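Local atomic coordinates of glutamine cyclotransferase (Xanthomonas campestris, PDB entry 3MBR), a protein that probably catalyses the cyclisation of N-terminal glutamine in peptides to pyroglutamate, and carries a calcium ion in its beta-propeller. Residues Q7-V12 against I186-L191; G107-S112 against L152-W157. The protein carries 1 engineered substitution. One frame throughout, in Å; residues are numbered along the deposited sequence.

Interaction 1. Residues Q7-V12 against I186-L191; sequences QGYRVV and IDLQAL
Gln7 and Ile186 run side by side and point the same way, with Gln7 OE1 4.0 Å from Ile186 CG1. The polar end of Gln7 is held by Thr234 and Arg174. The backbone Gln7 O accepts a hydrogen bond from water 1 (2.7 Å), and that water accepts one from Asp187 N. Tyr9 carries most of the contact. Its CG sits between the backbone N and the carbonyl carbon (chi1 72°), and this turns the ring onto the other segment. Leu188 CD2 lies over one face of the Tyr9 ring, 3.5 Å from its centroid and 10° off the normal, a CH-pi contact. At the phenol end, Tyr9 OH is 3.5 Å from Ala190 CB. Water 2 lies in the ring plane, 2.6 Å from Tyr9 OH, and also bonds Asp187 O and Ala190 N. It thus joins the phenol to the end of strand 182-187 and the turn that follows. Val11 adds an apolar touch, with CG2 3.9 Å from Leu191 CD2. Outermost strand 9-16 completes the C-terminal blade beside strand 227-233, the usual ring closure of a beta-propeller. Strand 182-187 pairs with strand 171-175 of the blade before, and Leu188 and Leu191 reach Val220.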
# COMPACT_ATOMS: atom_id res chain seq x y z
N GLN A 7 17.10 9.42 0.32
CA GLN A 7 16.91 9.68 1.72
C GLN A 7 17.27 8.42 2.48
O GLN A 7 16.83 7.32 2.16
CB GLN A 7 15.47 10.14 1.98
CG GLN A 7 15.10 10.32 3.44
CD GLN A 7 13.78 10.94 3.59
OE1 GLN A 7 12.89 10.72 2.70
NE2 GLN A 7 13.55 11.63 4.68
N GLY A 8 18.03 8.57 3.57
CA GLY A 8 18.33 7.43 4.40
C GLY A 8 17.23 6.94 5.32
O GLY A 8 16.24 7.59 5.50
N TYR A 9 17.48 5.83 5.95
CA TYR A 9 16.53 5.31 6.92
C TYR A 9 17.26 4.42 7.87
O TYR A 9 18.41 4.01 7.58
CB TYR A 9 15.39 4.51 6.23
CG TYR A 9 15.85 3.18 5.68
CD1 TYR A 9 15.67 2.00 6.39
CD2 TYR A 9 16.58 3.14 4.47
CE1 TYR A 9 16.16 0.76 5.93
CE2 TYR A 9 17.05 1.92 3.94
CZ TYR A 9 16.88 0.73 4.68
OH TYR A 9 17.38 -0.44 4.19
N ARG A 10 16.60 4.13 8.99
CA ARG A 10 17.06 3.11 9.89
C ARG A 10 15.96 2.16 10.26
O ARG A 10 14.83 2.56 10.32
CB ARG A 10 17.72 3.65 11.12
CG ARG A 10 16.95 4.34 12.05
CD ARG A 10 17.85 4.79 13.32
NE ARG A 10 16.93 5.54 14.14
CZ ARG A 10 16.15 5.05 15.11
NH1 ARG A 10 16.24 3.77 15.50
NH2 ARG A 10 15.24 5.87 15.70
N VAL A 11 16.32 0.91 10.49
CA VAL A 11 15.38 -0.09 10.98
C VAL A 11 15.28 0.12 12.49
O VAL A 11 16.27 -0.02 13.22
CB VAL A 11 15.80 -1.51 10.63
CG1 VAL A 11 14.94 -2.53 11.26
CG2 VAL A 11 15.84 -1.71 9.09
N VAL A 12 14.09 0.45 12.95
CA VAL A 12 13.80 0.58 14.37
C VAL A 12 13.63 -0.83 14.99
O VAL A 12 14.19 -1.14 16.07
CB VAL A 12 12.50 1.44 14.60
CG1 VAL A 12 12.08 1.49 16.06
CG2 VAL A 12 12.59 2.81 13.98
N ILE A 186 13.58 6.44 -1.26
CA ILE A 186 14.05 5.65 -0.16
C ILE A 186 14.39 4.29 -0.76
O ILE A 186 13.48 3.63 -1.28
CB ILE A 186 12.97 5.58 0.92
CG1 ILE A 186 12.56 7.02 1.31
CG2 ILE A 186 13.46 4.88 2.14
CD1 ILE A 186 11.13 7.18 1.60
N ASP A 187 15.63 3.85 -0.67
CA ASP A 187 16.06 2.63 -1.36
C ASP A 187 16.04 1.51 -0.31
O ASP A 187 16.92 1.48 0.56
CB ASP A 187 17.45 2.79 -1.85
CG ASP A 187 17.95 1.56 -2.59
OD1 ASP A 187 17.17 0.54 -2.69
OD2 ASP A 187 19.13 1.65 -3.06
N LEU A 188 15.03 0.66 -0.32
CA LEU A 188 14.94 -0.38 0.68
C LEU A 188 15.52 -1.72 0.21
O LEU A 188 15.13 -2.78 0.74
CB LEU A 188 13.46 -0.55 1.09
CG LEU A 188 12.93 0.73 1.79
CD1 LEU A 188 11.43 0.51 2.20
CD2 LEU A 188 13.70 1.08 3.13
N GLN A 189 16.42 -1.69 -0.75
CA GLN A 189 16.94 -3.00 -1.30
C GLN A 189 17.47 -3.90 -0.17
O GLN A 189 17.43 -5.18 -0.29
CB GLN A 189 18.06 -2.74 -2.33
CG GLN A 189 19.25 -1.88 -1.77
CD GLN A 189 20.38 -1.57 -2.77
OE1 GLN A 189 20.40 -2.07 -3.90
NE2 GLN A 189 21.34 -0.72 -2.35
N ALA A 190 18.07 -3.31 0.87
CA ALA A 190 18.57 -4.09 2.01
C ALA A 190 17.53 -5.03 2.71
O ALA A 190 17.89 -6.10 3.23
CB ALA A 190 19.34 -3.18 3.08
N LEU A 191 16.25 -4.68 2.59
CA LEU A 191 15.19 -5.43 3.24
C LEU A 191 14.52 -6.44 2.35
O LEU A 191 13.73 -7.25 2.83
CB LEU A 191 14.11 -4.41 3.67
CG LEU A 191 14.58 -3.23 4.57
CD1 LEU A 191 13.40 -2.43 5.05
CD2 LEU A 191 15.41 -3.68 5.78
O HOH W 1 17.54 4.89 1.24
O HOH W 2 18.29 -0.54 1.72

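Interaction 2. Residues G107-S112 against L152-W157; sequences GWALTS and LNELEW. With CA (calcium ion), chain B.
Thr111 and Trp157 join two innermost strands of adjacent beta-propeller blades. Strands 109-112 and 152-157 run almost parallel, 9° apart, with their axes 5.4 Å from each other at closest approach. From Thr111, CB lies against Glu156 CA and Trp157 N. Thr111 CG2 lies 3.6 Å from Trp157 N and 3.8 Å from Leu155 CB; the Thr111 and Leu155 side chains cross at about a right angle. The hydroxyl is anti to the backbone N (chi1 -172°) and meets the neighbouring strand. There Trp157 N donates to Thr111 OG1 over 3.0 Å, at 142°. Water 5 links the same hydroxyl to Glu156 OE2. Toward the start of the strands, Ala109 CB packs on the backbone, 3.5 Å from Glu154 CA. Trp108 turns a ring edge to Leu152 O, and Trp108 NE1 is hydrogen-bonded to Glu106 OE1. Trp108 and Ala109 also form a classic beta bulge with Ser120. The calcium ion sits beside strand 152-157, bound by Glu154 OE1, Leu155 O, Glu156 OE2 and water 4, with Leu26 and Ile209 carbonyls completing the site. Strand 109-112 enters the second shell: water 4 lies 2.7 Å from Leu110 O and probably donates to it. The other oxygen of Glu156, OE1, accepts from Phe211 N, while OE2 binds the calcium ion at 2.4 Å.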
# COMPACT_ATOMS: atom_id res chain seq x y z
N GLY A 107 -6.87 -2.29 -10.61
CA GLY A 107 -6.79 -1.71 -9.26
C GLY A 107 -5.51 -2.23 -8.67
O GLY A 107 -5.29 -3.48 -8.57
N TRP A 108 -4.61 -1.31 -8.33
CA TRP A 108 -3.36 -1.70 -7.69
C TRP A 108 -3.31 -1.36 -6.23
O TRP A 108 -3.24 -2.28 -5.42
CB TRP A 108 -2.18 -1.08 -8.46
CG TRP A 108 -1.89 -1.74 -9.80
CD1 TRP A 108 -2.78 -2.14 -10.73
CD2 TRP A 108 -0.62 -1.93 -10.36
NE1 TRP A 108 -2.12 -2.64 -11.86
CE2 TRP A 108 -0.78 -2.54 -11.62
CE3 TRP A 108 0.67 -1.70 -9.91
CZ2 TRP A 108 0.31 -2.88 -12.45
CZ3 TRP A 108 1.77 -2.08 -10.74
CH2 TRP A 108 1.58 -2.62 -12.01
N ALA A 109 -3.37 -0.07 -5.88
CA ALA A 109 -3.21 0.29 -4.47
C ALA A 109 -4.09 1.50 -4.11
O ALA A 109 -4.52 2.26 -4.99
CB ALA A 109 -1.77 0.49 -4.10
N LEU A 110 -4.30 1.68 -2.80
CA LEU A 110 -5.12 2.79 -2.30
C LEU A 110 -4.48 3.37 -1.09
O LEU A 110 -3.85 2.61 -0.34
CB LEU A 110 -6.53 2.28 -1.80
CG LEU A 110 -7.54 1.93 -2.82
CD1 LEU A 110 -8.76 1.27 -2.16
CD2 LEU A 110 -7.99 3.22 -3.61
N THR A 111 -4.70 4.65 -0.81
CA THR A 111 -4.47 5.19 0.52
C THR A 111 -5.45 6.35 0.68
O THR A 111 -6.32 6.53 -0.17
CB THR A 111 -3.00 5.58 0.77
OG1 THR A 111 -2.86 5.92 2.16
CG2 THR A 111 -2.53 6.78 -0.08
N SER A 112 -5.33 7.15 1.74
CA SER A 112 -6.22 8.31 1.92
C SER A 112 -5.54 9.34 2.73
O SER A 112 -4.65 9.04 3.56
CB SER A 112 -7.48 7.83 2.57
OG SER A 112 -7.27 7.49 3.94
N LEU A 152 3.24 1.50 -9.67
CA LEU A 152 3.24 1.83 -8.22
C LEU A 152 2.39 0.86 -7.44
O LEU A 152 1.11 0.89 -7.57
CB LEU A 152 2.78 3.22 -8.04
CG LEU A 152 3.55 4.30 -8.76
CD1 LEU A 152 3.01 5.72 -8.60
CD2 LEU A 152 5.12 4.35 -8.53
N ASN A 153 2.98 -0.20 -6.88
CA ASN A 153 2.18 -1.36 -6.49
C ASN A 153 1.66 -1.11 -5.02
O ASN A 153 0.86 -1.95 -4.50
CB ASN A 153 2.94 -2.76 -6.57
CG ASN A 153 4.02 -2.93 -5.45
OD1 ASN A 153 4.43 -1.98 -4.86
ND2 ASN A 153 4.45 -4.12 -5.18
N GLU A 154 2.11 -0.02 -4.31
CA GLU A 154 1.54 0.24 -2.97
C GLU A 154 1.67 1.69 -2.64
O GLU A 154 2.67 2.34 -3.05
CB GLU A 154 2.33 -0.63 -1.94
CG GLU A 154 2.05 -0.36 -0.44
CD GLU A 154 0.62 -0.56 0.09
OE1 GLU A 154 0.45 -0.63 1.34
OE2 GLU A 154 -0.34 -0.51 -0.74
N LEU A 155 0.68 2.22 -1.91
CA LEU A 155 0.68 3.64 -1.51
C LEU A 155 0.49 3.78 -0.01
O LEU A 155 -0.12 2.87 0.65
CB LEU A 155 -0.57 4.32 -2.13
CG LEU A 155 -0.57 4.40 -3.68
CD1 LEU A 155 -1.86 5.09 -4.15
CD2 LEU A 155 0.63 5.10 -4.25
N GLU A 156 0.94 4.92 0.52
CA GLU A 156 0.59 5.22 1.90
C GLU A 156 0.72 6.74 2.05
O GLU A 156 1.77 7.32 1.67
CB GLU A 156 1.55 4.52 2.85
CG GLU A 156 1.14 4.69 4.34
CD GLU A 156 -0.19 4.06 4.69
OE1 GLU A 156 -0.57 4.25 5.87
OE2 GLU A 156 -0.81 3.33 3.87
N TRP A 157 -0.25 7.38 2.67
CA TRP A 157 -0.20 8.79 2.95
C TRP A 157 0.55 9.05 4.22
O TRP A 157 0.19 8.45 5.26
CB TRP A 157 -1.62 9.36 3.11
CG TRP A 157 -1.64 10.85 3.08
CD1 TRP A 157 -1.59 11.68 4.16
CD2 TRP A 157 -1.67 11.65 1.93
NE1 TRP A 157 -1.63 13.02 3.73
CE2 TRP A 157 -1.67 13.02 2.37
CE3 TRP A 157 -1.73 11.38 0.57
CZ2 TRP A 157 -1.78 14.10 1.48
CZ3 TRP A 157 -1.82 12.51 -0.34
CH2 TRP A 157 -1.83 13.81 0.15
CA CA B . -0.57 1.29 2.56
O HOH W 3 -3.17 -0.45 -0.75
O HOH W 4 -2.91 1.47 1.96
O HOH W 5 -3.47 3.73 3.70

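In the fold
Both interactions join adjacent propeller blades and share the one from strand 152-158 to strand 182-187. Interaction 2 is a buried contact on its innermost strand, near the centre of the chain. Interaction 1 uses the end of its outer strand and the turn beyond; this partly buried contact is centred about 17 Å from the chain centre. The two centres are about 19 Å apart. Near the axis there is a metal ion with carboxylates, carbonyls and ordered water. At the outer side a leucine methyl lies over a tyrosine ring, helped by bridging waters. Interaction 2 is nested in the loop closed by interaction 1, between the N-terminal strand of the last blade and the blade before it.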